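PDB 5EJY: myosin-I heavy chain from Dictyostelium discoideum, which acts as an actin-based motor with ATPase activity in the early steps of phagocytosis and adhesion, this chain being its first MyTH4-FERM tail segment. Local coordinates for residues Val450-Gln455 and Glu493-Leu498; Lys465-Ile470 and Ser489-Tyr494. All blocks are in the same frame, centred on the assembly; numbering follows the deposited sequence.

Both contacts lie in the last lobe of the FERM part, where the chain folds back on its C-terminal helix 484-499. Strand 445-450 ends in the turn that supplies 450-455; the chain then runs through strand 466-470 and reaches the helix, meeting 489-494 first and 493-498 a little later. Interaction 2 therefore closes the shorter loop, within the longer span closed by interaction 1, and the two share Glu-493 and Tyr-494. Interaction 1 ties the turn after the four-stranded sheet to the helix, and interaction 2 ties the three-stranded sheet to it. Gln-455 OE1 joins them directly, accepting from Ile-470 N at 2.8 Å.

Interaction 1 (Val450-Gln455 and Glu493-Leu498); sequences VKYSNQ and EYSLYL
Tyr-452 and Tyr-494 both carry CG beside the backbone N and anti to the carbonyl carbon (chi1 -65° and -82°), a setting that sends the Tyr-452 ring from its short 3-10 turn onto helix 484-499 and swings the Tyr-494 ring on past it. The hydroxyl end of the Tyr-452 ring makes the closest approach to Tyr-494: CZ lies 3.5 Å from Tyr-494 CB, and Tyr-452 OH comes within 3.4 Å of Tyr-494 CD2. The two planes are inclined at 29°, but the rings are slid so far along each other that their centroids stand 6.0 Å apart, with scarcely any overlap. One helical turn further on, a methyl of Leu-498 presses on one ring carbon of Tyr-452, Leu-498 CD1 to Tyr-452 CD2 at 3.5 Å, while Ser-495 OG approaches Tyr-452 CD1, on the other side of the ring, at 3.6 Å. The backbone is linked too: a water lies 2.7 Å from Tyr-452 O and 2.6 Å from Ser-495 OG, donating to the serine, whose hydroxyl also bonds to Ile-491 O. Within the turn, Lys-451 O is gripped from opposite faces of its plane by Asn-454 N and Gln-455 NE2. The phenol hydroxyls find partners farther off, Tyr-452 OH on Asn-432 O and Tyr-494 OH on Ser-410 OG and Phe-294 N. An alanine in place of Tyr-452 would probably open a gap between Tyr-494 CB and the Leu-498 methyl and leave Asn-432 O without its hydroxyl donor. The direct meeting of turn and helix is thus chiefly nonpolar, with the serine satisfied by water and its own helix, and the buried Tyr-452 ring packs mainly by its carbons while its hydroxyl is satisfied by a strand carbonyl.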
loop_
_atom_site.group_PDB
_atom_site.type_symbol
_atom_site.label_atom_id
_atom_site.label_comp_id
_atom_site.label_asym_id
_atom_site.label_seq_id
_atom_site.Cartn_x
_atom_site.Cartn_y
_atom_site.Cartn_z
ATOM N N VAL A 450 -16.888 -22.161 12.033
ATOM C CA VAL A 450 -16.909 -21.277 13.183
ATOM C C VAL A 450 -17.760 -20.047 12.891
ATOM O O VAL A 450 -17.692 -19.480 11.796
ATOM C CB VAL A 450 -15.476 -20.880 13.593
ATOM C CG1 VAL A 450 -15.502 -19.920 14.770
ATOM C CG2 VAL A 450 -14.671 -22.137 13.936
ATOM N N LYS A 451 -18.576 -19.646 13.860
ATOM C CA LYS A 451 -19.567 -18.585 13.641
ATOM C C LYS A 451 -19.039 -17.174 13.895
ATOM O O LYS A 451 -18.422 -16.915 14.929
ATOM C CB LYS A 451 -20.782 -18.808 14.550
ATOM C CG LYS A 451 -21.517 -20.124 14.344
ATOM C CD LYS A 451 -22.551 -20.306 15.458
ATOM C CE LYS A 451 -23.038 -21.746 15.550
ATOM N NZ LYS A 451 -23.636 -22.206 14.267
ATOM N N TYR A 452 -19.325 -16.251 12.979
ATOM C CA TYR A 452 -19.039 -14.838 13.220
ATOM C C TYR A 452 -19.793 -14.356 14.448
ATOM O O TYR A 452 -19.321 -13.476 15.174
ATOM C CB TYR A 452 -19.426 -13.973 12.004
ATOM C CG TYR A 452 -18.607 -14.261 10.766
ATOM C CD1 TYR A 452 -17.258 -13.917 10.701
ATOM C CD2 TYR A 452 -19.178 -14.873 9.658
ATOM C CE1 TYR A 452 -16.498 -14.177 9.554
ATOM C CE2 TYR A 452 -18.427 -15.134 8.519
ATOM C CZ TYR A 452 -17.086 -14.788 8.477
ATOM O OH TYR A 452 -16.347 -15.068 7.343
ATOM N N SER A 453 -20.968 -14.937 14.690
ATOM C CA SER A 453 -21.804 -14.494 15.805
ATOM C C SER A 453 -21.193 -14.840 17.165
ATOM O O SER A 453 -21.598 -14.301 18.193
ATOM C CB SER A 453 -23.223 -15.067 15.695
ATOM O OG SER A 453 -23.200 -16.474 15.761
ATOM N N ASN A 454 -20.213 -15.735 17.171
ATOM C CA ASN A 454 -19.518 -16.052 18.414
ATOM C C ASN A 454 -18.310 -15.174 18.729
ATOM O O ASN A 454 -17.762 -15.244 19.830
ATOM C CB ASN A 454 -19.160 -17.534 18.466
ATOM C CG ASN A 454 -20.364 -18.387 18.774
ATOM O OD1 ASN A 454 -21.305 -17.912 19.413
ATOM N ND2 ASN A 454 -20.362 -19.624 18.313
ATOM N N GLN A 455 -17.914 -14.325 17.783
ATOM C CA GLN A 455 -16.741 -13.478 17.989
ATOM C C GLN A 455 -17.063 -12.161 18.689
ATOM O O GLN A 455 -18.140 -11.592 18.505
ATOM C CB GLN A 455 -16.023 -13.221 16.664
ATOM C CG GLN A 455 -15.849 -14.473 15.831
ATOM C CD GLN A 455 -15.294 -15.625 16.651
ATOM O OE1 GLN A 455 -14.412 -15.432 17.491
ATOM N NE2 GLN A 455 -15.815 -16.822 16.422
ATOM N N GLU A 493 -14.652 -7.454 8.237
ATOM C CA GLU A 493 -15.384 -7.103 7.022
ATOM C C GLU A 493 -16.562 -8.037 6.716
ATOM O O GLU A 493 -17.627 -7.583 6.294
ATOM C CB GLU A 493 -14.439 -7.052 5.818
ATOM C CG GLU A 493 -13.367 -5.988 5.928
ATOM C CD GLU A 493 -13.871 -4.614 5.524
ATOM O OE1 GLU A 493 -15.106 -4.416 5.470
ATOM O OE2 GLU A 493 -13.028 -3.735 5.245
ATOM N N TYR A 494 -16.376 -9.342 6.893
ATOM C CA TYR A 494 -17.513 -10.247 6.717
ATOM C C TYR A 494 -18.583 -9.947 7.764
ATOM O O TYR A 494 -19.772 -9.929 7.451
ATOM C CB TYR A 494 -17.097 -11.716 6.781
ATOM C CG TYR A 494 -16.539 -12.223 5.476
ATOM C CD1 TYR A 494 -17.342 -12.311 4.338
ATOM C CD2 TYR A 494 -15.209 -12.596 5.373
ATOM C CE1 TYR A 494 -16.824 -12.767 3.128
ATOM C CE2 TYR A 494 -14.687 -13.054 4.178
ATOM C CZ TYR A 494 -15.495 -13.134 3.062
ATOM O OH TYR A 494 -14.956 -13.598 1.895
ATOM N N SER A 495 -18.158 -9.687 8.997
ATOM C CA SER A 495 -19.112 -9.407 10.070
ATOM C C SER A 495 -19.951 -8.165 9.763
ATOM O O SER A 495 -21.174 -8.183 9.911
ATOM C CB SER A 495 -18.403 -9.266 11.414
ATOM O OG SER A 495 -17.798 -10.501 11.784
ATOM N N LEU A 496 -19.288 -7.101 9.318
ATOM C CA LEU A 496 -19.964 -5.853 8.983
ATOM C C LEU A 496 -20.927 -6.051 7.816
ATOM O O LEU A 496 -22.082 -5.635 7.878
ATOM C CB LEU A 496 -18.940 -4.768 8.643
ATOM C CG LEU A 496 -19.473 -3.409 8.187
ATOM C CD1 LEU A 496 -20.209 -2.720 9.323
ATOM C CD2 LEU A 496 -18.333 -2.538 7.679
ATOM N N TYR A 497 -20.442 -6.683 6.749
ATOM C CA TYR A 497 -21.291 -7.002 5.613
ATOM C C TYR A 497 -22.553 -7.724 6.069
ATOM O O TYR A 497 -23.660 -7.312 5.729
ATOM C CB TYR A 497 -20.542 -7.854 4.591
ATOM C CG TYR A 497 -21.398 -8.335 3.443
ATOM C CD1 TYR A 497 -21.764 -7.474 2.412
ATOM C CD2 TYR A 497 -21.831 -9.651 3.381
ATOM C CE1 TYR A 497 -22.543 -7.919 1.361
ATOM C CE2 TYR A 497 -22.606 -10.103 2.331
ATOM C CZ TYR A 497 -22.963 -9.233 1.327
ATOM O OH TYR A 497 -23.732 -9.687 0.277
ATOM N N LEU A 498 -22.379 -8.796 6.838
ATOM C CA LEU A 498 -23.509 -9.602 7.299
ATOM C C LEU A 498 -24.464 -8.798 8.182
ATOM O O LEU A 498 -25.679 -8.966 8.118
ATOM C CB LEU A 498 -23.016 -10.856 8.035
ATOM C CG LEU A 498 -22.309 -11.885 7.140
ATOM C CD1 LEU A 498 -21.555 -12.940 7.950
ATOM C CD2 LEU A 498 -23.296 -12.547 6.192
HETATM O O HOH W 1 -17.871 -11.499 14.167
#

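Interaction 2 (Lys465-Ile470 and Ser489-Tyr494); sequences KSVSII and SLIKEY
The F3 lobe of a FERM domain has a PH/PTB-like fold, two antiparallel sheets packed together and capped at one end by a C-terminal helix, and here strand 466-470, the middle one of its three-stranded sheet, faces that helix. The approach is light: Ile-491 alone on the helix side meets Val-467 and Ile-469, two residues apart on the strand, while Ser-468 between them points away. Ile-491 reaches out from the helix with CG1 beside its backbone N and the chain then fully extended (chi2 176°), which puts CD1 at the forward end of the side chain. That one methyl does all the touching. It lies 4.2 Å from Val-467 CG1 and 4.1 Å from Ile-469 CG1, so it sits against both strand side chains at van der Waals distance. The CB of Ile-469 is not aimed at the helix, and it is CG1 that comes nearest to it, the two isoleucines crossing obliquely. The backbones stay well apart, with 9.6 Å between the CA atoms of Ile-469 and Ile-491, and the contact is made wholly by branched aliphatic groups.

Further apolar residues pack around the contact. Val-467 also packs on Val-484, Leu-487 and Val-488 one and two turns earlier in the same helix, and Ile-469 on Leu-429, while Ile-491 rests on Leu-431 of strand 426-432. Ile-491 thus touches residues from both sheets, an arrangement typical of the PH/PTB-like beta sandwich closed at one end by its C-terminal helix.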
loop_
_atom_site.group_PDB
_atom_site.type_symbol
_atom_site.label_atom_id
_atom_site.label_comp_id
_atom_site.label_asym_id
_atom_site.label_seq_id
_atom_site.Cartn_x
_atom_site.Cartn_y
_atom_site.Cartn_z
ATOM N N LYS A 465 1.253 -12.249 15.905
ATOM C CA LYS A 465 1.393 -13.520 15.202
ATOM C C LYS A 465 0.136 -14.384 15.142
ATOM O O LYS A 465 0.145 -15.442 14.526
ATOM C CB LYS A 465 2.525 -14.334 15.832
ATOM C CG LYS A 465 3.904 -13.714 15.630
ATOM C CD LYS A 465 4.994 -14.571 16.246
ATOM C CE LYS A 465 5.119 -15.907 15.535
ATOM N NZ LYS A 465 6.162 -16.769 16.156
ATOM N N SER A 466 -0.946 -13.949 15.775
ATOM C CA SER A 466 -2.116 -14.813 15.858
ATOM C C SER A 466 -3.408 -14.035 15.994
ATOM O O SER A 466 -3.403 -12.844 16.308
ATOM C CB SER A 466 -1.982 -15.749 17.064
ATOM O OG SER A 466 -2.102 -15.007 18.271
ATOM N N VAL A 467 -4.516 -14.725 15.754
ATOM C CA VAL A 467 -5.836 -14.207 16.078
ATOM C C VAL A 467 -6.532 -15.286 16.901
ATOM O O VAL A 467 -6.493 -16.463 16.555
ATOM C CB VAL A 467 -6.676 -13.906 14.824
ATOM C CG1 VAL A 467 -8.049 -13.349 15.216
ATOM C CG2 VAL A 467 -5.940 -12.905 13.907
ATOM N N SER A 468 -7.170 -14.869 17.980
ATOM C CA SER A 468 -7.875 -15.791 18.860
ATOM C C SER A 468 -9.364 -15.812 18.541
ATOM O O SER A 468 -10.073 -14.819 18.715
ATOM C CB SER A 468 -7.616 -15.408 20.313
ATOM O OG SER A 468 -6.273 -15.729 20.635
ATOM N N ILE A 469 -9.818 -16.949 18.043
ATOM C CA ILE A 469 -11.177 -17.078 17.555
ATOM C C ILE A 469 -11.965 -17.955 18.519
ATOM O O ILE A 469 -11.472 -18.987 18.961
ATOM C CB ILE A 469 -11.168 -17.711 16.162
ATOM C CG1 ILE A 469 -10.520 -16.739 15.159
ATOM C CG2 ILE A 469 -12.564 -18.087 15.726
ATOM C CD1 ILE A 469 -9.623 -17.446 14.170
ATOM N N ILE A 470 -13.180 -17.535 18.848
ATOM C CA ILE A 470 -13.970 -18.257 19.845
ATOM C C ILE A 470 -14.825 -19.323 19.185
ATOM O O ILE A 470 -15.571 -19.048 18.229
ATOM C CB ILE A 470 -14.867 -17.312 20.647
ATOM C CG1 ILE A 470 -14.046 -16.176 21.251
ATOM C CG2 ILE A 470 -15.617 -18.079 21.750
ATOM C CD1 ILE A 470 -13.088 -16.624 22.315
ATOM N N SER A 489 -8.930 -8.361 9.519
ATOM C CA SER A 489 -9.789 -7.537 8.671
ATOM C C SER A 489 -10.852 -8.365 7.952
ATOM O O SER A 489 -11.959 -7.892 7.729
ATOM C CB SER A 489 -8.969 -6.688 7.671
ATOM O OG SER A 489 -8.309 -7.514 6.732
ATOM N N LEU A 490 -10.529 -9.604 7.597
ATOM C CA LEU A 490 -11.533 -10.467 6.977
ATOM C C LEU A 490 -12.668 -10.717 7.963
ATOM O O LEU A 490 -13.841 -10.644 7.610
ATOM C CB LEU A 490 -10.923 -11.805 6.563
ATOM C CG LEU A 490 -10.028 -11.802 5.326
ATOM C CD1 LEU A 490 -9.369 -13.175 5.150
ATOM C CD2 LEU A 490 -10.851 -11.418 4.091
ATOM N N ILE A 491 -12.322 -11.014 9.210
ATOM C CA ILE A 491 -13.363 -11.273 10.195
ATOM C C ILE A 491 -14.240 -10.034 10.359
ATOM O O ILE A 491 -15.473 -10.120 10.317
ATOM C CB ILE A 491 -12.783 -11.719 11.539
ATOM C CG1 ILE A 491 -12.088 -13.074 11.361
ATOM C CG2 ILE A 491 -13.906 -11.809 12.593
ATOM C CD1 ILE A 491 -11.361 -13.598 12.613
ATOM N N LYS A 492 -13.603 -8.875 10.508
ATOM C CA LYS A 492 -14.351 -7.632 10.664
ATOM C C LYS A 492 -15.201 -7.273 9.439
ATOM O O LYS A 492 -16.343 -6.827 9.583
ATOM C CB LYS A 492 -13.403 -6.484 11.023
ATOM C CG LYS A 492 -12.746 -6.674 12.395
ATOM C CD LYS A 492 -11.884 -5.485 12.774
ATOM C CE LYS A 492 -11.721 -5.378 14.284
ATOM N NZ LYS A 492 -10.945 -6.505 14.845
ATOM N N GLU A 493 -14.652 -7.454 8.237
ATOM C CA GLU A 493 -15.384 -7.103 7.022
ATOM C C GLU A 493 -16.562 -8.037 6.716
ATOM O O GLU A 493 -17.627 -7.583 6.294
ATOM C CB GLU A 493 -14.439 -7.052 5.818
ATOM C CG GLU A 493 -13.367 -5.988 5.928
ATOM C CD GLU A 493 -13.871 -4.614 5.524
ATOM O OE1 GLU A 493 -15.106 -4.416 5.470
ATOM O OE2 GLU A 493 -13.028 -3.735 5.245
ATOM N N TYR A 494 -16.376 -9.342 6.893
ATOM C CA TYR A 494 -17.513 -10.247 6.717
ATOM C C TYR A 494 -18.583 -9.947 7.764
ATOM O O TYR A 494 -19.772 -9.929 7.451
ATOM C CB TYR A 494 -17.097 -11.716 6.781
ATOM C CG TYR A 494 -16.539 -12.223 5.476
ATOM C CD1 TYR A 494 -17.342 -12.311 4.338
ATOM C CD2 TYR A 494 -15.209 -12.596 5.373
ATOM C CE1 TYR A 494 -16.824 -12.767 3.128
ATOM C CE2 TYR A 494 -14.687 -13.054 4.178
ATOM C CZ TYR A 494 -15.495 -13.134 3.062
ATOM O OH TYR A 494 -14.956 -13.598 1.895
#